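Local atomic coordinates of beta-galacturonidase (Eisenbergiella tayi, PDB entry 6NCW), a protein that hydrolyses beta-linked galacturonides as a family 2 glycoside hydrolase, and may also share the beta-glucuronidase activity generally assigned to its family. Residues H91-T96 with S124-P129; D131-G136 with D514-D519; D280-G285 with V535-R540. All blocks are in the same frame, centred on the assembly; numbering follows the deposited sequence.

Contact 1: H91-T96 with S124-P129; sequences HYNAYT and SALHVP
The phenol oxygen of Tyr92 is gripped from the backbone of the facing loop. His127 N donates to Tyr92 OH at 2.8 Å in a nearly straight bond (163°), and Leu126 N reaches Tyr92 OH at 3.0 Å along a more bent path (141°). Ser124 OG lies at the ring edge; its refined separation from Tyr92 OH is too short to be trusted in detail, but Ser124 OG is itself steadied by donating to His127 O at 2.6 Å, on a carbonyl lone pair. With CG anti to the backbone N (chi1 177°), the tyrosine runs lengthwise into this cup of amides, while Leu126 CG rests against Tyr92 CE2 at 3.9 Å. Strand 86-92 is an outermost strand of a six-stranded antiparallel sheet in the N-terminal beta-sandwich, so the contact ties the end of that strand to the long loop before strand 142-147. The imidazole of His127 continues the join, its edge turned toward the Tyr92 face in an offset edge-to-face pair. His127 NE2 accepts Ala94 N at 3.3 Å, the donor somewhat tilted from the ring plane, and His127 ND1 is bonded to Ser134 OG. Tyr95 lies nearly parallel to the imidazole but slid aside, with Tyr95 CE2 3.3 Å from His127 CE1. Beside them, Asn93 OD1 hydrogen-bonds His335 ND1, and helix 349-364 backs Tyr92 and Leu126.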
ATOM      1  N   HIS A  91      18.491 -19.046  33.359  1.00 25.78           N
ATOM      2  CA  HIS A  91      19.055 -17.794  32.865  1.00 25.31           C
ATOM      3  C   HIS A  91      17.961 -16.756  32.674  1.00 24.78           C
ATOM      4  O   HIS A  91      16.807 -17.089  32.398  1.00 25.23           O
ATOM      5  CB  HIS A  91      19.797 -18.006  31.545  1.00 25.16           C
ATOM      6  CG  HIS A  91      20.549 -16.801  31.068  1.00 26.91           C
ATOM      7  ND1 HIS A  91      20.105 -16.006  30.028  1.00 22.83           N
ATOM      8  CD2 HIS A  91      21.733 -16.275  31.466  1.00 23.28           C
ATOM      9  CE1 HIS A  91      20.986 -15.044  29.810  1.00 24.99           C
ATOM     10  NE2 HIS A  91      21.981 -15.181  30.671  1.00 23.55           N
ATOM     11  N   TYR A  92      18.345 -15.495  32.843  1.00 23.26           N
ATOM     12  CA  TYR A  92      17.507 -14.351  32.524  1.00 21.67           C
ATOM     13  C   TYR A  92      18.299 -13.415  31.625  1.00 24.26           C
ATOM     14  O   TYR A  92      19.503 -13.208  31.844  1.00 22.46           O
ATOM     15  CB  TYR A  92      17.044 -13.585  33.777  1.00 21.09           C
ATOM     16  CG  TYR A  92      16.234 -12.354  33.439  1.00 21.51           C
ATOM     17  CD1 TYR A  92      14.863 -12.441  33.278  1.00 23.91           C
ATOM     18  CD2 TYR A  92      16.848 -11.102  33.241  1.00 24.57           C
ATOM     19  CE1 TYR A  92      14.098 -11.318  32.946  1.00 22.02           C
ATOM     20  CE2 TYR A  92      16.090  -9.964  32.900  1.00 21.13           C
ATOM     21  CZ  TYR A  92      14.715 -10.084  32.752  1.00 21.01           C
ATOM     22  OH  TYR A  92      13.919  -8.986  32.424  1.00 21.81           O
ATOM     23  N   ASN A  93      17.596 -12.865  30.614  1.00 24.76           N
ATOM     24  CA  ASN A  93      18.034 -11.870  29.627  1.00 20.64           C
ATOM     25  C   ASN A  93      18.251 -12.539  28.278  1.00 22.42           C
ATOM     26  O   ASN A  93      19.072 -13.454  28.149  1.00 23.71           O
ATOM     27  CB  ASN A  93      19.301 -11.118  30.036  1.00 20.09           C
ATOM     28  CG  ASN A  93      19.505  -9.829  29.233  1.00 22.90           C
ATOM     29  OD1 ASN A  93      18.582  -9.019  29.090  1.00 27.35           O
ATOM     30  ND2 ASN A  93      20.708  -9.634  28.721  1.00 20.97           N
ATOM     31  N   ALA A  94      17.526 -12.069  27.264  1.00 21.32           N
ATOM     32  CA  ALA A  94      17.502 -12.732  25.966  1.00 20.57           C
ATOM     33  C   ALA A  94      18.810 -12.583  25.206  1.00 22.79           C
ATOM     34  O   ALA A  94      19.044 -13.325  24.246  1.00 22.87           O
ATOM     35  CB  ALA A  94      16.362 -12.161  25.111  1.00 20.95           C
ATOM     36  N   TYR A  95      19.652 -11.636  25.591  1.00 19.25           N
ATOM     37  CA  TYR A  95      20.608 -11.078  24.660  1.00 20.34           C
ATOM     38  C   TYR A  95      22.058 -11.372  25.004  1.00 21.49           C
ATOM     39  O   TYR A  95      22.944 -10.922  24.273  1.00 20.20           O
ATOM     40  CB  TYR A  95      20.387  -9.557  24.554  1.00 21.24           C
ATOM     41  CG  TYR A  95      18.968  -9.147  24.241  1.00 18.94           C
ATOM     42  CD1 TYR A  95      18.426  -9.350  22.973  1.00 19.67           C
ATOM     43  CD2 TYR A  95      18.168  -8.526  25.210  1.00 21.51           C
ATOM     44  CE1 TYR A  95      17.112  -8.938  22.666  1.00 18.62           C
ATOM     45  CE2 TYR A  95      16.872  -8.112  24.921  1.00 19.60           C
ATOM     46  CZ  TYR A  95      16.345  -8.327  23.655  1.00 23.23           C
ATOM     47  OH  TYR A  95      15.057  -7.923  23.384  1.00 21.39           O
ATOM     48  N   THR A  96      22.326 -12.118  26.086  1.00 21.75           N
ATOM     49  CA  THR A  96      23.671 -12.478  26.490  1.00 21.42           C
ATOM     50  C   THR A  96      23.798 -14.000  26.609  1.00 24.59           C
ATOM     51  O   THR A  96      22.834 -14.686  26.965  1.00 20.22           O
ATOM     52  CB  THR A  96      24.046 -11.819  27.824  1.00 23.07           C
ATOM     53  OG1 THR A  96      22.974 -11.972  28.767  1.00 20.71           O
ATOM     54  CG2 THR A  96      24.340 -10.320  27.623  1.00 23.17           C
ATOM     55  N   SER A 124      10.826  -9.973  36.106  1.00 25.71           N
ATOM     56  CA  SER A 124      11.569  -9.499  34.940  1.00 24.95           C
ATOM     57  C   SER A 124      11.702  -7.984  35.020  1.00 23.70           C
ATOM     58  O   SER A 124      10.726  -7.259  34.802  1.00 26.75           O
ATOM     59  CB  SER A 124      10.869  -9.933  33.658  1.00 22.23           C
ATOM     60  OG  SER A 124      11.538  -9.403  32.530  1.00 25.61           O
ATOM     61  N   ALA A 125      12.909  -7.499  35.319  1.00 26.10           N
ATOM     62  CA  ALA A 125      13.109  -6.061  35.467  1.00 29.02           C
ATOM     63  C   ALA A 125      13.594  -5.383  34.191  1.00 27.23           C
ATOM     64  O   ALA A 125      13.445  -4.159  34.056  1.00 24.16           O
ATOM     65  CB  ALA A 125      14.097  -5.772  36.603  1.00 22.13           C
ATOM     66  N   LEU A 126      14.166  -6.142  33.258  1.00 25.26           N
ATOM     67  CA  LEU A 126      14.689  -5.589  32.015  1.00 24.25           C
ATOM     68  C   LEU A 126      13.693  -5.748  30.868  1.00 23.50           C
ATOM     69  O   LEU A 126      13.349  -4.772  30.193  1.00 21.22           O
ATOM     70  CB  LEU A 126      16.039  -6.267  31.685  1.00 20.37           C
ATOM     71  CG  LEU A 126      17.079  -6.218  32.820  1.00 20.82           C
ATOM     72  CD1 LEU A 126      18.417  -6.826  32.385  1.00 25.52           C
ATOM     73  CD2 LEU A 126      17.292  -4.806  33.327  1.00 22.67           C
ATOM     74  N   HIS A 127      13.205  -6.968  30.648  1.00 22.12           N
ATOM     75  CA  HIS A 127      12.133  -7.216  29.696  1.00 22.91           C
ATOM     76  C   HIS A 127      10.811  -6.787  30.308  1.00 23.08           C
ATOM     77  O   HIS A 127      10.315  -7.449  31.223  1.00 21.07           O
ATOM     78  CB  HIS A 127      12.089  -8.687  29.312  1.00 21.66           C
ATOM     79  CG  HIS A 127      13.262  -9.115  28.507  1.00 22.79           C
ATOM     80  ND1 HIS A 127      13.287  -9.024  27.134  1.00 19.11           N
ATOM     81  CD2 HIS A 127      14.470  -9.602  28.883  1.00 23.12           C
ATOM     82  CE1 HIS A 127      14.452  -9.464  26.694  1.00 21.11           C
ATOM     83  NE2 HIS A 127      15.187  -9.826  27.733  1.00 25.19           N
ATOM     84  N   VAL A 128      10.253  -5.685  29.799  1.00 19.54           N
ATOM     85  CA  VAL A 128       8.998  -5.074  30.245  1.00 20.21           C
ATOM     86  C   VAL A 128       8.198  -4.649  29.011  1.00 20.89           C
ATOM     87  O   VAL A 128       8.753  -4.633  27.903  1.00 19.43           O
ATOM     88  CB  VAL A 128       9.264  -3.863  31.156  1.00 21.46           C
ATOM     89  CG1 VAL A 128      10.018  -4.279  32.438  1.00 20.98           C
ATOM     90  CG2 VAL A 128      10.028  -2.799  30.395  1.00 20.00           C
ATOM     91  N   PRO A 129       6.912  -4.300  29.128  1.00 18.35           N
ATOM     92  CA  PRO A 129       6.236  -3.677  27.984  1.00 25.81           C
ATOM     93  C   PRO A 129       7.028  -2.442  27.592  1.00 21.34           C
ATOM     94  O   PRO A 129       7.357  -1.614  28.442  1.00 21.90           O
ATOM     95  CB  PRO A 129       4.843  -3.329  28.528  1.00 19.57           C
ATOM     96  CG  PRO A 129       4.667  -4.282  29.729  1.00 20.06           C
ATOM     97  CD  PRO A 129       6.036  -4.333  30.316  1.00 19.12           C
TER

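Contact 2: D131-G136 with D514-D519; sequences DYQSYG and DVRVCD
Asp131 and Val517 lie side by side with their side chains pointing the same way, and Asp131 OD2 touches Val517 CG1 at 3.3 Å. One residue on, the backbones meet: Tyr132 CA is 3.9 Å from Val517 CA, the two chains running at roughly a right angle (87°). Here Tyr132 CA directs a C-H at Arg516 O, 3.5 Å away. The next residue, Cys518, brings SG within 3.3 Å of Tyr132 O. Gln133 passes its CB over the same Arg516 carbonyl, and Tyr135 OH meets Arg516 CB at 3.9 Å, the two side chains crossing at about a right angle, while Tyr135 OH is hydrogen-bonded to Asp280 OD2.

A second shell fixes these groups. Gln133 turns at its second torsion (chi2 64°), and its CG sits 3.5 Å above the plane of the Tyr135 ring, over its centre, while Gln133 OE1 is bonded to Arg53. The carboxylate of Asp131, a residue of the galacturonate site, is held at both oxygens: OD2 by a salt bridge to Arg525 and OD1 by Asn530, with a glycerol also bonded to OD1. Arg516 points its far end to Tyr474 of the second subunit. The whole crossing joins the loop between strands 109-117 and 142-147 of the N-terminal sandwich to strand 515-516, which pairs antiparallel with strand 529-530 beyond barrel strand 504-509.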
ATOM      1  N   ASP A 131       9.079  -0.146  23.956  1.00 18.89           N
ATOM      2  CA  ASP A 131       9.120   0.299  22.560  1.00 20.29           C
ATOM      3  C   ASP A 131       9.967  -0.620  21.672  1.00 19.96           C
ATOM      4  O   ASP A 131      10.702  -0.163  20.786  1.00 22.30           O
ATOM      5  CB  ASP A 131       9.628   1.745  22.518  1.00 17.57           C
ATOM      6  CG  ASP A 131       9.367   2.439  21.163  1.00 19.97           C
ATOM      7  OD1 ASP A 131      10.145   3.315  20.759  1.00 22.34           O
ATOM      8  OD2 ASP A 131       8.381   2.117  20.491  1.00 25.81           O
ATOM      9  N   TYR A 132       9.877  -1.924  21.914  1.00 18.88           N
ATOM     10  CA  TYR A 132      10.446  -2.989  21.104  1.00 16.87           C
ATOM     11  C   TYR A 132       9.899  -4.292  21.682  1.00 19.50           C
ATOM     12  O   TYR A 132       9.414  -4.324  22.818  1.00 19.37           O
ATOM     13  CB  TYR A 132      11.996  -2.986  21.113  1.00 18.42           C
ATOM     14  CG  TYR A 132      12.613  -3.209  22.495  1.00 21.11           C
ATOM     15  CD1 TYR A 132      12.704  -2.152  23.408  1.00 18.09           C
ATOM     16  CD2 TYR A 132      13.105  -4.468  22.885  1.00 20.12           C
ATOM     17  CE1 TYR A 132      13.263  -2.332  24.664  1.00 19.57           C
ATOM     18  CE2 TYR A 132      13.667  -4.658  24.142  1.00 19.03           C
ATOM     19  CZ  TYR A 132      13.730  -3.582  25.027  1.00 21.20           C
ATOM     20  OH  TYR A 132      14.263  -3.734  26.272  1.00 22.72           O
ATOM     21  N   GLN A 133      10.001  -5.361  20.910  1.00 17.47           N
ATOM     22  CA  GLN A 133       9.329  -6.610  21.254  1.00 20.20           C
ATOM     23  C   GLN A 133      10.250  -7.506  22.079  1.00 22.72           C
ATOM     24  O   GLN A 133      11.448  -7.605  21.794  1.00 20.85           O
ATOM     25  CB  GLN A 133       8.878  -7.341  19.983  1.00 19.38           C
ATOM     26  CG  GLN A 133       8.207  -8.719  20.223  1.00 24.70           C
ATOM     27  CD  GLN A 133       6.893  -8.615  20.995  1.00 26.37           C
ATOM     28  OE1 GLN A 133       6.877  -8.412  22.209  1.00 27.96           O
ATOM     29  NE2 GLN A 133       5.790  -8.742  20.284  1.00 33.31           N
ATOM     30  N   SER A 134       9.690  -8.142  23.119  1.00 21.18           N
ATOM     31  CA  SER A 134      10.378  -9.213  23.863  1.00 19.25           C
ATOM     32  C   SER A 134       9.872 -10.538  23.315  1.00 23.53           C
ATOM     33  O   SER A 134       8.777 -10.979  23.673  1.00 24.59           O
ATOM     34  CB  SER A 134      10.108  -9.129  25.366  1.00 19.52           C
ATOM     35  OG  SER A 134      10.799  -8.034  25.936  1.00 22.48           O
ATOM     36  N   TYR A 135      10.667 -11.180  22.452  1.00 20.70           N
ATOM     37  CA  TYR A 135      10.233 -12.393  21.781  1.00 18.13           C
ATOM     38  C   TYR A 135      10.345 -13.590  22.730  1.00 16.05           C
ATOM     39  O   TYR A 135      10.824 -13.481  23.851  1.00 17.74           O
ATOM     40  CB  TYR A 135      11.042 -12.618  20.497  1.00 20.04           C
ATOM     41  CG  TYR A 135      10.763 -11.587  19.391  1.00 20.39           C
ATOM     42  CD1 TYR A 135      11.545 -10.434  19.248  1.00 20.55           C
ATOM     43  CD2 TYR A 135       9.694 -11.759  18.514  1.00 22.50           C
ATOM     44  CE1 TYR A 135      11.258  -9.482  18.229  1.00 20.38           C
ATOM     45  CE2 TYR A 135       9.417 -10.844  17.508  1.00 19.56           C
ATOM     46  CZ  TYR A 135      10.191  -9.705  17.374  1.00 22.11           C
ATOM     47  OH  TYR A 135       9.867  -8.811  16.371  1.00 22.89           O
ATOM     48  N   GLY A 136       9.854 -14.733  22.287  1.00 18.73           N
ATOM     49  CA  GLY A 136      10.029 -15.985  23.012  1.00 18.78           C
ATOM     50  C   GLY A 136      10.746 -16.981  22.125  1.00 19.62           C
ATOM     51  O   GLY A 136      10.451 -17.080  20.932  1.00 19.70           O
ATOM     52  N   ASP A 514      12.163  -0.148  10.522  1.00 12.93           N
ATOM     53  CA  ASP A 514      10.991  -0.160  11.397  1.00 17.84           C
ATOM     54  C   ASP A 514      11.008  -1.434  12.231  1.00 16.22           C
ATOM     55  O   ASP A 514      11.491  -2.472  11.778  1.00 20.11           O
ATOM     56  CB  ASP A 514       9.702  -0.089  10.590  1.00 13.63           C
ATOM     57  CG  ASP A 514       9.573   1.210   9.794  1.00 19.18           C
ATOM     58  OD1 ASP A 514      10.224   2.235  10.123  1.00 15.24           O
ATOM     59  OD2 ASP A 514       8.804   1.204   8.821  1.00 19.65           O
ATOM     60  N   VAL A 515      10.487  -1.351  13.458  1.00 15.95           N
ATOM     61  CA  VAL A 515      10.631  -2.408  14.467  1.00 18.15           C
ATOM     62  C   VAL A 515       9.285  -2.655  15.137  1.00 20.91           C
ATOM     63  O   VAL A 515       8.602  -1.698  15.519  1.00 18.53           O
ATOM     64  CB  VAL A 515      11.669  -2.040  15.548  1.00 21.87           C
ATOM     65  CG1 VAL A 515      11.676  -3.091  16.666  1.00 20.15           C
ATOM     66  CG2 VAL A 515      13.083  -1.832  14.936  1.00 16.55           C
ATOM     67  N   ARG A 516       8.921  -3.934  15.311  1.00 18.71           N
ATOM     68  CA  ARG A 516       7.716  -4.290  16.055  1.00 17.85           C
ATOM     69  C   ARG A 516       7.883  -3.902  17.520  1.00 18.58           C
ATOM     70  O   ARG A 516       8.954  -4.084  18.099  1.00 17.67           O
ATOM     71  CB  ARG A 516       7.445  -5.798  15.911  1.00 17.88           C
ATOM     72  CG  ARG A 516       6.329  -6.365  16.817  1.00 19.01           C
ATOM     73  CD  ARG A 516       4.919  -5.901  16.379  1.00 16.41           C
ATOM     74  NE  ARG A 516       4.560  -6.489  15.082  1.00 17.50           N
ATOM     75  CZ  ARG A 516       3.735  -5.953  14.194  1.00 21.63           C
ATOM     76  NH1 ARG A 516       3.189  -4.750  14.412  1.00 16.64           N
ATOM     77  NH2 ARG A 516       3.477  -6.617  13.068  1.00 19.19           N
ATOM     78  N   VAL A 517       6.820  -3.355  18.127  1.00 18.55           N
ATOM     79  CA  VAL A 517       6.832  -2.975  19.545  1.00 15.24           C
ATOM     80  C   VAL A 517       5.691  -3.644  20.316  1.00 20.89           C
ATOM     81  O   VAL A 517       4.876  -4.375  19.739  1.00 22.03           O
ATOM     82  CB  VAL A 517       6.754  -1.446  19.710  1.00 17.88           C
ATOM     83  CG1 VAL A 517       7.951  -0.774  19.002  1.00 17.21           C
ATOM     84  CG2 VAL A 517       5.447  -0.941  19.161  1.00 16.71           C
ATOM     85  N   CYS A 518       5.623  -3.392  21.626  1.00 20.23           N
ATOM     86  CA  CYS A 518       4.631  -4.039  22.467  1.00 22.33           C
ATOM     87  C   CYS A 518       3.261  -3.400  22.284  1.00 21.48           C
ATOM     88  O   CYS A 518       3.131  -2.203  22.016  1.00 18.32           O
ATOM     89  CB  CYS A 518       5.048  -3.993  23.943  1.00 21.61           C
ATOM     90  SG  CYS A 518       6.525  -5.047  24.326  1.00 23.98           S
ATOM     91  N   ASP A 519       2.233  -4.224  22.457  1.00 24.28           N
ATOM     92  CA  ASP A 519       0.857  -3.780  22.255  1.00 21.53           C
ATOM     93  C   ASP A 519       0.517  -2.552  23.087  1.00 23.43           C
ATOM     94  O   ASP A 519      -0.279  -1.707  22.647  1.00 24.50           O
ATOM     95  CB  ASP A 519      -0.109  -4.923  22.597  1.00 26.80           C
ATOM     96  CG  ASP A 519       0.037  -6.135  21.660  1.00 32.24           C
ATOM     97  OD1 ASP A 519       0.401  -5.966  20.458  1.00 27.75           O
ATOM     98  OD2 ASP A 519      -0.232  -7.275  22.136  1.00 36.91           O
TER

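Contact 3: D280-G285 with V535-R540; sequences DHPQFG and VDEYRR
Bent at its second torsion (chi2 56°) and then extended through the next (chi3 177°), the side chain of Arg539 sets its guanidinium end-on against the Asp280 carbonyl. Two nitrogens share that one acceptor: Arg539 NH2 reaches Asp280 O at 2.9 Å, nearly along the C=O axis, and Arg539 NH1 meets Asp280 O at 3.2 Å. Both bonds lie in the guanidinium plane. Arg539 NH1 also turns back to its own loop, donating to Glu537 O at 3.0 Å, which ties the planar group to both segments and restrains its rotation. A salt bridge from Arg539 NE to Asp296, on helix 290-302, probably offsets the buried charge. His281 CD2 stands 3.9 Å above the guanidinium, over its centre, with the two planes at 45°.

Pro282 packs alongside. Its CD lies tightly against the Glu537 carbonyl, 3.0 Å from Glu537 O, and Pro282 CG packs on Tyr538 CE1 at 3.4 Å. The opposing loop is shaped by a type I turn from Asp536 to Arg539, closed by Arg539 N bonding to Asp536 O. Asp536 OD1 accepts Arg540 N at 2.9 Å, while a salt bridge joins OD2 to the Arg540 guanidinium. The third subunit lies close by: its Gln283 bonds His281 NE2, and its Tyr538 meets the Tyr538 ring. The contact lies where loops following the first and last barrel strands meet, 268-276 and 504-509, the two strands whose pairing closes the TIM barrel; residues 535-540 themselves link strand 529-530 to helix 544-553.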
ATOM      1  N   ASP A 280      15.618  -6.933  14.876  1.00 17.75           N
ATOM      2  CA  ASP A 280      14.205  -7.178  14.614  1.00 18.89           C
ATOM      3  C   ASP A 280      13.976  -7.349  13.117  1.00 21.50           C
ATOM      4  O   ASP A 280      14.611  -6.674  12.301  1.00 20.56           O
ATOM      5  CB  ASP A 280      13.348  -6.041  15.168  1.00 15.88           C
ATOM      6  CG  ASP A 280      11.863  -6.405  15.237  1.00 23.12           C
ATOM      7  OD1 ASP A 280      11.115  -6.009  14.314  1.00 21.73           O
ATOM      8  OD2 ASP A 280      11.451  -7.093  16.212  1.00 21.45           O
ATOM      9  N   HIS A 281      13.065  -8.255  12.760  1.00 18.73           N
ATOM     10  CA  HIS A 281      12.812  -8.546  11.352  1.00 18.47           C
ATOM     11  C   HIS A 281      11.450  -9.213  11.279  1.00 19.94           C
ATOM     12  O   HIS A 281      11.114  -9.999  12.177  1.00 20.59           O
ATOM     13  CB  HIS A 281      13.902  -9.455  10.770  1.00 15.13           C
ATOM     14  CG  HIS A 281      13.748  -9.771   9.315  1.00 18.92           C
ATOM     15  ND1 HIS A 281      12.746 -10.583   8.827  1.00 17.41           N
ATOM     16  CD2 HIS A 281      14.504  -9.420   8.246  1.00 16.08           C
ATOM     17  CE1 HIS A 281      12.885 -10.711   7.520  1.00 18.17           C
ATOM     18  NE2 HIS A 281      13.933 -10.003   7.140  1.00 20.00           N
ATOM     19  N   PRO A 282      10.650  -8.929  10.248  1.00 18.23           N
ATOM     20  CA  PRO A 282       9.261  -9.417  10.224  1.00 13.89           C
ATOM     21  C   PRO A 282       9.122 -10.917  10.089  1.00 19.47           C
ATOM     22  O   PRO A 282       8.074 -11.444  10.472  1.00 19.16           O
ATOM     23  CB  PRO A 282       8.646  -8.699   9.017  1.00 17.03           C
ATOM     24  CG  PRO A 282       9.754  -8.014   8.329  1.00 19.69           C
ATOM     25  CD  PRO A 282      10.884  -7.844   9.288  1.00 18.13           C
ATOM     26  N   GLN A 283      10.115 -11.625   9.548  1.00 16.09           N
ATOM     27  CA  GLN A 283      10.042 -13.076   9.444  1.00 18.86           C
ATOM     28  C   GLN A 283      10.852 -13.789  10.508  1.00 19.19           C
ATOM     29  O   GLN A 283      10.567 -14.951  10.809  1.00 23.67           O
ATOM     30  CB  GLN A 283      10.555 -13.575   8.090  1.00 18.29           C
ATOM     31  CG  GLN A 283       9.707 -13.268   6.875  1.00 20.90           C
ATOM     32  CD  GLN A 283      10.367 -13.841   5.638  1.00 20.68           C
ATOM     33  OE1 GLN A 283      11.196 -13.191   5.020  1.00 16.60           O
ATOM     34  NE2 GLN A 283      10.063 -15.100   5.321  1.00 23.59           N
ATOM     35  N   PHE A 284      11.880 -13.148  11.049  1.00 17.70           N
ATOM     36  CA  PHE A 284      12.836 -13.829  11.910  1.00 20.49           C
ATOM     37  C   PHE A 284      12.805 -13.329  13.344  1.00 21.50           C
ATOM     38  O   PHE A 284      13.548 -13.858  14.176  1.00 21.24           O
ATOM     39  CB  PHE A 284      14.252 -13.709  11.314  1.00 16.30           C
ATOM     40  CG  PHE A 284      14.313 -14.112   9.867  1.00 21.98           C
ATOM     41  CD1 PHE A 284      13.921 -15.392   9.491  1.00 19.01           C
ATOM     42  CD2 PHE A 284      14.715 -13.209   8.880  1.00 18.82           C
ATOM     43  CE1 PHE A 284      13.937 -15.785   8.146  1.00 22.76           C
ATOM     44  CE2 PHE A 284      14.741 -13.582   7.547  1.00 17.16           C
ATOM     45  CZ  PHE A 284      14.346 -14.877   7.177  1.00 21.84           C
ATOM     46  N   GLY A 285      11.939 -12.357  13.667  1.00 19.53           N
ATOM     47  CA  GLY A 285      11.876 -11.890  15.044  1.00 18.29           C
ATOM     48  C   GLY A 285      13.205 -11.254  15.406  1.00 20.40           C
ATOM     49  O   GLY A 285      13.715 -10.390  14.691  1.00 17.56           O
ATOM     50  N   VAL A 535      14.699   2.482   6.410  1.00 15.42           N
ATOM     51  CA  VAL A 535      14.075   1.452   5.586  1.00 15.42           C
ATOM     52  C   VAL A 535      12.907   0.909   6.400  1.00 15.76           C
ATOM     53  O   VAL A 535      12.903   1.038   7.625  1.00 16.79           O
ATOM     54  CB  VAL A 535      15.053   0.324   5.166  1.00 18.32           C
ATOM     55  CG1 VAL A 535      16.227   0.884   4.363  1.00 14.47           C
ATOM     56  CG2 VAL A 535      15.561  -0.517   6.390  1.00 15.77           C
ATOM     57  N   ASP A 536      11.887   0.352   5.732  1.00 16.68           N
ATOM     58  CA  ASP A 536      10.783  -0.212   6.505  1.00 16.93           C
ATOM     59  C   ASP A 536      11.152  -1.608   7.027  1.00 18.38           C
ATOM     60  O   ASP A 536      12.288  -2.079   6.872  1.00 17.03           O
ATOM     61  CB  ASP A 536       9.478  -0.194   5.701  1.00 16.62           C
ATOM     62  CG  ASP A 536       9.354  -1.304   4.665  1.00 20.66           C
ATOM     63  OD1 ASP A 536      10.336  -2.008   4.320  1.00 18.46           O
ATOM     64  OD2 ASP A 536       8.212  -1.473   4.175  1.00 22.96           O
ATOM     65  N   GLU A 537      10.201  -2.276   7.688  1.00 14.92           N
ATOM     66  CA  GLU A 537      10.551  -3.555   8.305  1.00 18.17           C
ATOM     67  C   GLU A 537      10.953  -4.580   7.256  1.00 18.43           C
ATOM     68  O   GLU A 537      11.709  -5.492   7.569  1.00 19.46           O
ATOM     69  CB  GLU A 537       9.411  -4.090   9.191  1.00 15.55           C
ATOM     70  CG  GLU A 537       8.090  -4.444   8.462  1.00 17.17           C
ATOM     71  CD  GLU A 537       7.162  -3.240   8.303  1.00 23.47           C
ATOM     72  OE1 GLU A 537       7.675  -2.098   8.245  1.00 23.09           O
ATOM     73  OE2 GLU A 537       5.917  -3.429   8.244  1.00 25.48           O
ATOM     74  N   TYR A 538      10.517  -4.416   6.004  1.00 15.69           N
ATOM     75  CA  TYR A 538      10.933  -5.309   4.940  1.00 17.80           C
ATOM     76  C   TYR A 538      12.155  -4.795   4.200  1.00 17.39           C
ATOM     77  O   TYR A 538      12.447  -5.286   3.113  1.00 16.69           O
ATOM     78  CB  TYR A 538       9.776  -5.576   3.980  1.00 16.15           C
ATOM     79  CG  TYR A 538       8.627  -6.272   4.680  1.00 18.71           C
ATOM     80  CD1 TYR A 538       8.723  -7.613   5.026  1.00 19.27           C
ATOM     81  CD2 TYR A 538       7.457  -5.587   5.009  1.00 19.84           C
ATOM     82  CE1 TYR A 538       7.685  -8.268   5.681  1.00 17.47           C
ATOM     83  CE2 TYR A 538       6.403  -6.226   5.671  1.00 20.05           C
ATOM     84  CZ  TYR A 538       6.541  -7.586   6.006  1.00 22.35           C
ATOM     85  OH  TYR A 538       5.544  -8.266   6.667  1.00 25.29           O
ATOM     86  N   ARG A 539      12.880  -3.839   4.789  1.00 16.56           N
ATOM     87  CA  ARG A 539      14.147  -3.306   4.287  1.00 18.39           C
ATOM     88  C   ARG A 539      13.976  -2.531   2.979  1.00 19.65           C
ATOM     89  O   ARG A 539      14.937  -2.389   2.199  1.00 15.27           O
ATOM     90  CB  ARG A 539      15.211  -4.411   4.129  1.00 16.83           C
ATOM     91  CG  ARG A 539      16.018  -4.717   5.416  1.00 15.35           C
ATOM     92  CD  ARG A 539      15.130  -5.087   6.612  1.00 19.61           C
ATOM     93  NE  ARG A 539      15.928  -5.431   7.785  1.00 21.08           N
ATOM     94  CZ  ARG A 539      15.444  -5.682   9.007  1.00 21.31           C
ATOM     95  NH1 ARG A 539      14.137  -5.656   9.257  1.00 15.69           N
ATOM     96  NH2 ARG A 539      16.286  -5.975   9.989  1.00 19.46           N
ATOM     97  N   ARG A 540      12.767  -2.027   2.722  1.00 12.87           N
ATOM     98  CA  ARG A 540      12.486  -1.211   1.542  1.00 19.72           C
ATOM     99  C   ARG A 540      12.856   0.241   1.831  1.00 17.77           C
ATOM    100  O   ARG A 540      12.438   0.785   2.859  1.00 17.28           O
ATOM    101  CB  ARG A 540      11.017  -1.307   1.146  1.00 16.60           C
ATOM    102  CG  ARG A 540      10.586  -2.731   0.743  1.00 20.46           C
ATOM    103  CD  ARG A 540       9.107  -2.771   0.305  1.00 22.28           C
ATOM    104  NE  ARG A 540       8.174  -2.557   1.424  1.00 19.18           N
ATOM    105  CZ  ARG A 540       6.868  -2.781   1.353  1.00 20.40           C
ATOM    106  NH1 ARG A 540       6.336  -3.209   0.206  1.00 17.16           N
ATOM    107  NH2 ARG A 540       6.096  -2.552   2.411  1.00 23.11           N
TER
HETATM  108  O   HOH W   1      11.669  -5.185  11.610  1.00 15.64           O

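The three contacts form a chain of neighbours, with contact 2 in the middle: its centre is 13 Å from that of contact 1 and 12 Å from that of contact 3, while contacts 1 and 3 do not touch. Contact 1 passes to contact 2 through His127 ND1 and Ser134 OG, 2.9 Å apart, and by Tyr95 packing on Tyr132. The step to contact 3 runs through Asp280, whose OD1 lies 3.2 Å from Arg516 N and whose OD2 meets Tyr135 OH. Contact 2 alone holds a galacturonate-site residue, Asp131, about 3 Å from the bound glycerol; side chains of Tyr95 and Asp280 stand about 11 and 12 Å from the glycerol.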